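Long-range contacts in alkaline phosphatase D (PDB 2YEQ), which hydrolyses phosphate esters, acting as a secreted phosphodiesterase whose active site contains iron and calcium: residues V206-D210 with Q330-F334; R282-N287 with M349-Y355; W325-Q331 with N373-G379. All blocks are in the same frame, centred on the assembly; numbering follows the deposited sequence.

Interaction 1 of 3, residues V206-D210 with Q330-F334. With CA (calcium ion), chain B; CA (calcium ion), chain C.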
loop_
_atom_site.group_PDB
_atom_site.type_symbol
_atom_site.label_atom_id
_atom_site.label_comp_id
_atom_site.label_asym_id
_atom_site.label_seq_id
_atom_site.Cartn_x
_atom_site.Cartn_y
_atom_site.Cartn_z
ATOM N N VAL A 206 -3.905 -5.429 2.343
ATOM C CA VAL A 206 -3.877 -3.988 2.142
ATOM C C VAL A 206 -3.713 -3.238 3.472
ATOM O O VAL A 206 -4.193 -3.683 4.520
ATOM C CB VAL A 206 -5.183 -3.508 1.412
ATOM C CG1 VAL A 206 -5.305 -4.188 0.022
ATOM C CG2 VAL A 206 -6.422 -3.820 2.268
ATOM N N THR A 207 -3.042 -2.091 3.400
ATOM C CA THR A 207 -3.055 -1.107 4.477
ATOM C C THR A 207 -3.029 0.251 3.835
ATOM O O THR A 207 -2.577 0.382 2.697
ATOM C CB THR A 207 -1.895 -1.306 5.471
ATOM O OG1 THR A 207 -2.063 -0.395 6.555
ATOM C CG2 THR A 207 -0.488 -1.138 4.773
ATOM N N TRP A 208 -3.571 1.263 4.510
ATOM C CA TRP A 208 -3.791 2.565 3.862
ATOM C C TRP A 208 -2.676 3.518 4.239
ATOM O O TRP A 208 -1.932 3.253 5.169
ATOM C CB TRP A 208 -5.149 3.165 4.284
ATOM C CG TRP A 208 -5.428 3.162 5.740
ATOM C CD1 TRP A 208 -4.562 3.446 6.758
ATOM C CD2 TRP A 208 -6.688 2.866 6.355
ATOM N NE1 TRP A 208 -5.213 3.332 7.971
ATOM C CE2 TRP A 208 -6.516 2.984 7.749
ATOM C CE3 TRP A 208 -7.952 2.534 5.857
ATOM C CZ2 TRP A 208 -7.550 2.755 8.651
ATOM C CZ3 TRP A 208 -8.977 2.299 6.748
ATOM C CH2 TRP A 208 -8.774 2.423 8.141
ATOM N N ASP A 209 -2.582 4.624 3.526
ATOM C CA ASP A 209 -1.779 5.762 3.957
ATOM C C ASP A 209 -2.720 6.973 4.044
ATOM O O ASP A 209 -3.847 6.816 4.537
ATOM C CB ASP A 209 -0.561 6.018 3.048
ATOM C CG ASP A 209 0.443 7.008 3.672
ATOM O OD1 ASP A 209 0.632 6.974 4.924
ATOM O OD2 ASP A 209 1.006 7.861 2.895
ATOM N N ASP A 210 -2.304 8.144 3.584
ATOM C CA ASP A 210 -3.105 9.372 3.837
ATOM C C ASP A 210 -4.232 9.594 2.856
ATOM O O ASP A 210 -5.316 10.010 3.265
ATOM C CB ASP A 210 -2.254 10.655 3.934
ATOM C CG ASP A 210 -1.264 10.823 2.811
ATOM O OD1 ASP A 210 -0.879 9.804 2.163
ATOM O OD2 ASP A 210 -0.847 11.979 2.558
ATOM N N GLN A 330 4.598 -1.303 5.727
ATOM C CA GLN A 330 4.121 -0.011 6.218
ATOM C C GLN A 330 4.232 1.064 5.161
ATOM O O GLN A 330 4.501 0.762 3.990
ATOM C CB GLN A 330 4.831 0.346 7.540
ATOM C CG GLN A 330 6.341 0.474 7.443
ATOM C CD GLN A 330 6.773 1.862 7.090
ATOM O OE1 GLN A 330 6.339 2.845 7.720
ATOM N NE2 GLN A 330 7.575 1.977 6.047
ATOM N N GLN A 331 4.002 2.329 5.549
ATOM C CA GLN A 331 3.658 3.370 4.598
ATOM C C GLN A 331 4.755 4.273 4.141
ATOM O O GLN A 331 4.792 4.671 2.963
ATOM C CB GLN A 331 2.559 4.270 5.217
ATOM C CG GLN A 331 1.223 3.593 5.453
ATOM C CD GLN A 331 1.193 2.602 6.598
ATOM O OE1 GLN A 331 1.986 2.672 7.553
ATOM N NE2 GLN A 331 0.229 1.669 6.528
ATOM N N ILE A 332 5.617 4.677 5.077
ATOM C CA ILE A 332 6.444 5.855 4.886
ATOM C C ILE A 332 7.954 5.595 5.085
ATOM O O ILE A 332 8.373 4.614 5.691
ATOM C CB ILE A 332 5.969 6.999 5.841
ATOM C CG1 ILE A 332 5.787 6.473 7.256
ATOM C CG2 ILE A 332 4.651 7.674 5.316
ATOM C CD1 ILE A 332 5.761 7.574 8.343
ATOM N N PHE A 333 8.751 6.496 4.551
ATOM C CA PHE A 333 10.212 6.342 4.521
ATOM C C PHE A 333 10.800 6.154 5.927
ATOM O O PHE A 333 10.679 7.026 6.793
ATOM C CB PHE A 333 10.811 7.529 3.810
ATOM C CG PHE A 333 12.132 7.256 3.126
ATOM C CD1 PHE A 333 13.299 7.112 3.857
ATOM C CD2 PHE A 333 12.210 7.213 1.745
ATOM C CE1 PHE A 333 14.539 6.884 3.206
ATOM C CE2 PHE A 333 13.434 7.016 1.100
ATOM C CZ PHE A 333 14.588 6.839 1.842
ATOM N N PHE A 334 11.439 4.999 6.141
ATOM C CA PHE A 334 11.925 4.599 7.457
ATOM C C PHE A 334 13.392 4.997 7.721
ATOM O O PHE A 334 13.742 5.399 8.847
ATOM C CB PHE A 334 11.780 3.095 7.617
ATOM C CG PHE A 334 12.143 2.579 8.971
ATOM C CD1 PHE A 334 11.222 2.593 10.004
ATOM C CD2 PHE A 334 13.406 2.037 9.214
ATOM C CE1 PHE A 334 11.557 2.107 11.267
ATOM C CE2 PHE A 334 13.744 1.557 10.472
ATOM C CZ PHE A 334 12.832 1.582 11.492
HETATM CA CA CA B . 0.896 8.935 0.866
HETATM CA CA CA C . 0.808 13.025 1.383
HETATM O O HOH W 1 1.300 6.498 0.155
HETATM O O HOH W 2 2.317 14.121 0.161
HETATM O O HOH W 3 2.472 11.782 2.506
#

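Interaction 2 of 3, residues R282-N287 with M349-Y355. With NA (sodium ion), chain D; PE5 (3,6,9,12,15,18,21,24-octaoxahexacosan-1-ol), chain E; EDO (1,2-ethanediol), chain L.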
loop_
_atom_site.group_PDB
_atom_site.type_symbol
_atom_site.label_atom_id
_atom_site.label_comp_id
_atom_site.label_asym_id
_atom_site.label_seq_id
_atom_site.Cartn_x
_atom_site.Cartn_y
_atom_site.Cartn_z
ATOM N N ARG A 282 -1.210 8.466 14.748
ATOM C CA ARG A 282 -0.023 9.273 14.846
ATOM C C ARG A 282 -0.276 10.684 15.395
ATOM O O ARG A 282 -1.347 11.285 15.161
ATOM C CB ARG A 282 0.694 9.384 13.505
ATOM C CG ARG A 282 -0.077 10.092 12.403
ATOM C CD ARG A 282 0.829 10.861 11.511
ATOM N NE ARG A 282 1.471 9.993 10.532
ATOM C CZ ARG A 282 2.402 10.386 9.681
ATOM N NH1 ARG A 282 2.888 11.629 9.720
ATOM N NH2 ARG A 282 2.862 9.521 8.772
ATOM N N ASP A 283 0.756 11.221 16.046
ATOM C CA ASP A 283 0.782 12.627 16.405
ATOM C C ASP A 283 1.022 13.476 15.172
ATOM O O ASP A 283 1.511 12.990 14.143
ATOM C CB ASP A 283 1.854 12.897 17.456
ATOM C CG ASP A 283 1.467 12.377 18.837
ATOM O OD1 ASP A 283 0.251 12.291 19.158
ATOM O OD2 ASP A 283 2.385 12.037 19.615
ATOM N N ASP A 284 0.693 14.759 15.299
ATOM C CA ASP A 284 0.750 15.721 14.217
ATOM C C ASP A 284 2.183 15.872 13.768
ATOM O O ASP A 284 3.114 15.766 14.590
ATOM C CB ASP A 284 0.220 17.074 14.729
ATOM C CG ASP A 284 -0.244 18.004 13.637
ATOM O OD1 ASP A 284 -0.412 17.604 12.436
ATOM O OD2 ASP A 284 -0.426 19.198 14.006
ATOM N N GLN A 285 2.364 16.146 12.483
ATOM C CA GLN A 285 3.684 16.472 11.958
ATOM C C GLN A 285 4.255 17.768 12.596
ATOM O O GLN A 285 3.558 18.781 12.725
ATOM C CB GLN A 285 3.673 16.620 10.444
ATOM C CG GLN A 285 3.165 15.375 9.684
ATOM C CD GLN A 285 1.677 15.421 9.423
ATOM O OE1 GLN A 285 0.958 16.213 10.070
ATOM N NE2 GLN A 285 1.183 14.579 8.483
ATOM N N ALA A 286 5.532 17.704 12.966
ATOM C CA ALA A 286 6.252 18.823 13.558
ATOM C C ALA A 286 6.638 19.828 12.522
ATOM O O ALA A 286 6.709 19.518 11.315
ATOM C CB ALA A 286 7.516 18.315 14.266
ATOM N N ASN A 287 6.886 21.055 12.992
ATOM C CA ASN A 287 7.420 22.144 12.186
ATOM C C ASN A 287 6.578 22.511 11.001
ATOM O O ASN A 287 7.119 22.902 9.942
ATOM C CB ASN A 287 8.868 21.858 11.710
ATOM C CG ASN A 287 9.811 21.425 12.837
ATOM O OD1 ASN A 287 10.679 20.537 12.653
ATOM N ND2 ASN A 287 9.673 22.055 13.992
ATOM N N MET A 349 9.017 15.779 7.451
ATOM C CA MET A 349 8.304 15.763 8.732
ATOM C C MET A 349 7.186 14.731 8.752
ATOM O O MET A 349 6.713 14.329 9.816
ATOM C CB MET A 349 7.774 17.189 9.046
ATOM C CG MET A 349 8.902 18.199 9.256
ATOM S SD MET A 349 9.803 17.795 10.786
ATOM C CE MET A 349 11.390 17.181 10.195
ATOM N N ASP A 350 6.807 14.243 7.579
ATOM C CA ASP A 350 5.728 13.239 7.448
ATOM C C ASP A 350 6.226 11.785 7.435
ATOM O O ASP A 350 5.428 10.839 7.544
ATOM C CB ASP A 350 4.930 13.526 6.180
ATOM C CG ASP A 350 3.634 12.738 6.110
ATOM O OD1 ASP A 350 2.801 12.800 7.058
ATOM O OD2 ASP A 350 3.449 12.050 5.073
ATOM N N SER A 351 7.546 11.628 7.341
ATOM C CA SER A 351 8.225 10.323 7.348
ATOM C C SER A 351 8.752 9.976 8.738
ATOM O O SER A 351 8.541 10.732 9.684
ATOM C CB SER A 351 9.391 10.344 6.347
ATOM O OG SER A 351 8.918 10.653 5.044
ATOM N N TRP A 352 9.424 8.825 8.878
ATOM C CA TRP A 352 9.944 8.420 10.180
ATOM C C TRP A 352 11.017 9.408 10.717
ATOM O O TRP A 352 11.123 9.572 11.936
ATOM C CB TRP A 352 10.509 7.001 10.175
ATOM C CG TRP A 352 9.500 5.900 10.127
ATOM C CD1 TRP A 352 8.804 5.485 9.024
ATOM C CD2 TRP A 352 9.076 5.078 11.191
ATOM N NE1 TRP A 352 7.991 4.456 9.343
ATOM C CE2 TRP A 352 8.125 4.191 10.674
ATOM C CE3 TRP A 352 9.396 5.007 12.555
ATOM C CZ2 TRP A 352 7.523 3.224 11.446
ATOM C CZ3 TRP A 352 8.806 4.069 13.304
ATOM C CH2 TRP A 352 7.871 3.178 12.762
ATOM N N ASP A 353 11.747 10.088 9.838
ATOM C CA ASP A 353 12.676 11.139 10.263
ATOM C C ASP A 353 11.947 12.277 11.052
ATOM O O ASP A 353 12.594 13.022 11.800
ATOM C CB ASP A 353 13.367 11.787 9.077
ATOM C CG ASP A 353 14.607 11.001 8.561
ATOM O OD1 ASP A 353 15.295 10.310 9.355
ATOM O OD2 ASP A 353 14.867 11.122 7.343
ATOM N N GLY A 354 10.633 12.411 10.834
ATOM C CA GLY A 354 9.790 13.415 11.520
ATOM C C GLY A 354 9.371 12.948 12.899
ATOM O O GLY A 354 8.806 13.727 13.680
ATOM N N TYR A 355 9.597 11.657 13.159
ATOM C CA TYR A 355 9.230 10.992 14.387
ATOM C C TYR A 355 10.444 10.203 14.913
ATOM O O TYR A 355 10.344 9.004 15.154
ATOM C CB TYR A 355 8.026 10.061 14.174
ATOM C CG TYR A 355 6.759 10.801 13.703
ATOM C CD1 TYR A 355 6.666 11.296 12.407
ATOM C CD2 TYR A 355 5.693 11.044 14.586
ATOM C CE1 TYR A 355 5.546 11.994 11.974
ATOM C CE2 TYR A 355 4.536 11.717 14.150
ATOM C CZ TYR A 355 4.482 12.208 12.845
ATOM O OH TYR A 355 3.400 12.904 12.376
HETATM NA NA NA D . -0.472 18.134 10.272
HETATM C C48 PE5 E . 19.287 10.277 12.963
HETATM C C50 PE5 E . 18.012 10.979 13.433
HETATM O O1 PE5 E . 17.105 11.210 12.337
HETATM C C1 PE5 E . 16.944 12.570 11.901
HETATM C C2 PE5 E . 15.682 13.227 12.471
HETATM O O2 PE5 E . 15.913 14.098 13.605
HETATM C C1 EDO L . 2.992 16.334 17.681
HETATM O O1 EDO L . 3.702 17.308 16.908
HETATM C C2 EDO L . 1.537 16.727 17.834
HETATM O O2 EDO L . 0.742 15.628 18.211
HETATM O O HOH W 4 1.394 19.418 10.839
HETATM O O HOH W 5 6.946 15.312 12.308
HETATM O O HOH W 6 -1.916 19.907 10.213
HETATM O O HOH W 7 -2.194 16.852 9.582
HETATM O O HOH W 8 0.036 18.363 8.016
#

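Interaction 3 of 3, residues W325-Q331 with N373-G379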
loop_
_atom_site.group_PDB
_atom_site.type_symbol
_atom_site.label_atom_id
_atom_site.label_comp_id
_atom_site.label_asym_id
_atom_site.label_seq_id
_atom_site.Cartn_x
_atom_site.Cartn_y
_atom_site.Cartn_z
ATOM N N TRP A 325 12.563 -14.345 8.821
ATOM C CA TRP A 325 12.504 -12.913 8.541
ATOM C C TRP A 325 11.376 -12.234 9.337
ATOM O O TRP A 325 10.334 -12.839 9.619
ATOM C CB TRP A 325 12.268 -12.678 7.058
ATOM C CG TRP A 325 13.356 -13.230 6.177
ATOM C CD1 TRP A 325 13.371 -14.444 5.558
ATOM C CD2 TRP A 325 14.584 -12.604 5.858
ATOM N NE1 TRP A 325 14.541 -14.607 4.847
ATOM C CE2 TRP A 325 15.304 -13.487 5.014
ATOM C CE3 TRP A 325 15.155 -11.377 6.195
ATOM C CZ2 TRP A 325 16.561 -13.178 4.522
ATOM C CZ3 TRP A 325 16.375 -11.067 5.700
ATOM C CH2 TRP A 325 17.080 -11.963 4.864
ATOM N N ASN A 326 11.611 -10.983 9.704
ATOM C CA ASN A 326 10.610 -10.147 10.398
ATOM C C ASN A 326 10.386 -8.963 9.500
ATOM O O ASN A 326 11.333 -8.297 9.109
ATOM C CB ASN A 326 11.145 -9.701 11.750
ATOM C CG ASN A 326 11.178 -10.809 12.737
ATOM O OD1 ASN A 326 10.144 -11.368 13.078
ATOM N ND2 ASN A 326 12.380 -11.149 13.224
ATOM N N VAL A 327 9.139 -8.749 9.095
ATOM C CA VAL A 327 8.840 -7.768 8.047
ATOM C C VAL A 327 7.897 -6.705 8.616
ATOM O O VAL A 327 6.965 -7.050 9.336
ATOM C CB VAL A 327 8.201 -8.448 6.827
ATOM C CG1 VAL A 327 7.946 -7.436 5.669
ATOM C CG2 VAL A 327 9.110 -9.617 6.337
ATOM N N LEU A 328 8.214 -5.444 8.338
ATOM C CA LEU A 328 7.331 -4.312 8.607
ATOM C C LEU A 328 6.747 -3.826 7.279
ATOM O O LEU A 328 7.417 -3.206 6.487
ATOM C CB LEU A 328 8.090 -3.164 9.287
ATOM C CG LEU A 328 8.812 -3.397 10.614
ATOM C CD1 LEU A 328 9.164 -2.019 11.272
ATOM C CD2 LEU A 328 8.002 -4.286 11.491
ATOM N N ALA A 329 5.501 -4.164 7.028
ATOM C CA ALA A 329 4.820 -3.714 5.819
ATOM C C ALA A 329 4.109 -2.429 6.213
ATOM O O ALA A 329 3.118 -2.483 6.934
ATOM C CB ALA A 329 3.814 -4.744 5.384
ATOM N N GLN A 330 4.598 -1.303 5.727
ATOM C CA GLN A 330 4.121 -0.011 6.218
ATOM C C GLN A 330 4.232 1.064 5.161
ATOM O O GLN A 330 4.501 0.762 3.990
ATOM C CB GLN A 330 4.831 0.346 7.540
ATOM C CG GLN A 330 6.341 0.474 7.443
ATOM C CD GLN A 330 6.773 1.862 7.090
ATOM O OE1 GLN A 330 6.339 2.845 7.720
ATOM N NE2 GLN A 330 7.575 1.977 6.047
ATOM N N GLN A 331 4.002 2.329 5.549
ATOM C CA GLN A 331 3.658 3.370 4.598
ATOM C C GLN A 331 4.755 4.273 4.141
ATOM O O GLN A 331 4.792 4.671 2.963
ATOM C CB GLN A 331 2.559 4.270 5.217
ATOM C CG GLN A 331 1.223 3.593 5.453
ATOM C CD GLN A 331 1.193 2.602 6.598
ATOM O OE1 GLN A 331 1.986 2.672 7.553
ATOM N NE2 GLN A 331 0.229 1.669 6.528
ATOM N N ASN A 373 17.431 -9.708 10.813
ATOM C CA ASN A 373 16.527 -10.213 9.775
ATOM C C ASN A 373 15.250 -9.350 9.536
ATOM O O ASN A 373 14.162 -9.881 9.228
ATOM C CB ASN A 373 16.148 -11.628 10.158
ATOM C CG ASN A 373 15.274 -11.686 11.365
ATOM O OD1 ASN A 373 15.102 -10.696 12.093
ATOM N ND2 ASN A 373 14.718 -12.842 11.605
ATOM N N VAL A 374 15.401 -8.034 9.668
ATOM C CA VAL A 374 14.272 -7.107 9.631
ATOM C C VAL A 374 14.234 -6.451 8.277
ATOM O O VAL A 374 15.193 -5.814 7.850
ATOM C CB VAL A 374 14.384 -5.997 10.713
ATOM C CG1 VAL A 374 13.201 -4.965 10.568
ATOM C CG2 VAL A 374 14.417 -6.621 12.110
ATOM N N VAL A 375 13.111 -6.596 7.589
ATOM C CA VAL A 375 12.944 -5.932 6.325
ATOM C C VAL A 375 11.748 -4.985 6.419
ATOM O O VAL A 375 10.708 -5.362 6.932
ATOM C CB VAL A 375 12.717 -6.962 5.192
ATOM C CG1 VAL A 375 12.323 -6.260 3.901
ATOM C CG2 VAL A 375 14.006 -7.857 5.016
ATOM N N VAL A 376 11.915 -3.793 5.886
ATOM C CA VAL A 376 10.868 -2.768 5.890
ATOM C C VAL A 376 10.471 -2.502 4.463
ATOM O O VAL A 376 11.322 -2.234 3.639
ATOM C CB VAL A 376 11.371 -1.455 6.552
ATOM C CG1 VAL A 376 10.241 -0.394 6.582
ATOM C CG2 VAL A 376 11.860 -1.752 7.980
ATOM N N LEU A 377 9.167 -2.601 4.194
ATOM C CA LEU A 377 8.560 -2.239 2.927
ATOM C C LEU A 377 7.806 -0.920 3.080
ATOM O O LEU A 377 7.083 -0.729 4.064
ATOM C CB LEU A 377 7.560 -3.328 2.506
ATOM C CG LEU A 377 7.937 -4.801 2.705
ATOM C CD1 LEU A 377 6.777 -5.693 2.245
ATOM C CD2 LEU A 377 9.235 -5.129 1.980
ATOM N N THR A 378 7.928 -0.070 2.081
ATOM C CA THR A 378 7.505 1.319 2.134
ATOM C C THR A 378 6.935 1.806 0.800
ATOM O O THR A 378 7.344 1.335 -0.246
ATOM C CB THR A 378 8.730 2.193 2.434
ATOM O OG1 THR A 378 9.330 1.738 3.631
ATOM C CG2 THR A 378 8.378 3.642 2.514
ATOM N N GLY A 379 6.004 2.765 0.840
ATOM C CA GLY A 379 5.576 3.465 -0.352
ATOM C C GLY A 379 5.734 4.961 -0.171
ATOM O O GLY A 379 6.796 5.433 0.211
HETATM O O HOH W 9 13.035 -13.985 13.952
#

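Interaction 1 of 3, residues V206-D210 with Q330-F334
Turned opposite its own carbonyl carbon at CG (chi1 -66°) and bent at chi2, the side chain of Q331 carries its amide across to the loop of T207, W208 and D209, while D209 places CG anti to its backbone N and sets its carboxylate beside the foot of that side chain. The two loops follow strands 203-206 and 325-329, one from each mixed sheet of the calcineurin-like metallophosphatase sandwich, a fold in which the loops beyond the strand ends gather the metal ligands. NE2 of Q331 gives a weak, bent bond to the carbonyl O of W208 (3.0 Å, 126° at the hydrogen). OG1 of T207 lies 3.1 Å from the same NE2, but the angle is poor, and this hydroxyl is bonded instead to L276 O. A third loop secures the amide: T278 OG1 bonds to Q331 OE1, and L276 O is also a partner of NE2.

Nearer the metals the contact becomes packing. OD1 of D209 rests against the aliphatic root of Q331, 3.3 Å from CB, and the carboxylate and amide planes are only 21° apart. OD1 also forms a salt bridge with R279, while OD2 binds the calcium ion of the active site. The loop of Q331 is held in shape locally by Q330, whose side chain folds back so that NE2 donates to I332 O at 2.8 Å, the acceptor lying in the amide plane. Beyond D209, the carboxylate of D210 bridges the two calcium ions; D151 and D380 also bind the first, N215 and N216 the second. D210 OD1 binds the ion held by D209 OD2 at 2.4 Å, and D210 OD2 binds the other at 2.3 Å.

Interaction 2 of 3, residues R282-N287 with M349-Y355
A sodium site flanks this contact, in which R282 and Q285 of one loop converge on D350 of the other. The ion has an octahedral shell of D284 OD1, Q285 OE1 and four waters. The bend at chi2 of Q285 lets its amide work in two directions: OE1 faces the sodium at 2.4 Å, whereas NE2 points to D350 OD1 in a nearly straight bond (2.8 Å, 176° at the hydrogen). This donor reaches the oxygen on its anti side, out of the carboxylate plane. The same OD1 forms a salt bridge with R282 NH1 at 2.9 Å and another with R279, a gathering of donors that probably favours the charged carboxylate.

R282, bent at chi2 and chi3, grips D350 a second time: NH2 donates to its backbone O at 3.1 Å, close to the guanidinium plane. NH1 also donates to Y355 OH at 3.0 Å, with the hydroxyl 34° out of that plane; the guanidinium and the phenol ring stand 77° apart. The hydroxyl in turn gives its proton to D283 O at 2.6 Å, an acceptor lying at the ring edge, so the phenol hydroxyl links the R282 guanidinium to the backbone of D283 next to it. R282 NE is held by T278 O.

Towards N287 packing takes over from the charged network: M349 sets CG against A286 O at 3.3 Å and its sulfur against A286 CB, while a water links A286 N with the carbonyls of M349 and G354.

Residues 352-354 form a 3-10 turn, after which Y355 takes the N-cap position of helix 356-368. S298 of helix 296-299 touches A286 and M349, and L305 packs on R282, W352 and Y355.

Interaction 3 of 3, residues W325-Q331 with N373-G379
Strands 325-329 and 374-378 run parallel in adjacent positions, their axes 4.7 Å apart at closest and inclined by 21°, with N326, V327, L328 and A329 paired in turn with V374, V375, V376 and L377. N326 and L328 each use N and O in the ladder, from N326 N to N373 O (2.8 Å) through to L377 N and L328 O (2.9 Å). Q330 N continues it to L377 O, and G379 N then meets Q331 O from above its carbonyl plane.

V327 CG1 touches L377 CG at 4.0 Å on the face shared with A329 and V375. W452 of the opposing sheet covers V327 and V375 there, within the metallophosphatase beta sandwich. The connection between the strands includes helix 356-368, making a beta-alpha-beta crossover. At the start of the pair, the indole of W325 brings CE3 within 3.9 Å of V375 CG2, with N373 O at the ring edge, while its NE1 bonds to T448 O. On the reverse face, N326 ND2 donates to N373 OD1 at 3.0 Å, the amides nearly perpendicular. A water accepts from both ND2 groups, and S321 OG holds N326 OD1.

How the interactions relate
Interaction 3 delivers its first strand straight into interaction 1, sharing Q330 and Q331, and the centres are about 10 Å apart; T378 CG2 packs 3.3 Å from I332 C where they meet. Interaction 2 lies about 13 Å from the centre of interaction 1 and is tied to it through W352, whose NE1 is 2.8 Å from Q330 OE1 and whose N is 3.0 Å from F333 O. R279, which forms salt bridges with D209 and D350, joins interactions 1 and 2 further. Q285 NE2 bonds to O of N216, a ligand of the second calcium. Near the active site, the D350 side chain comes to about 5 Å from this ion and about 6 Å from a bound phosphate.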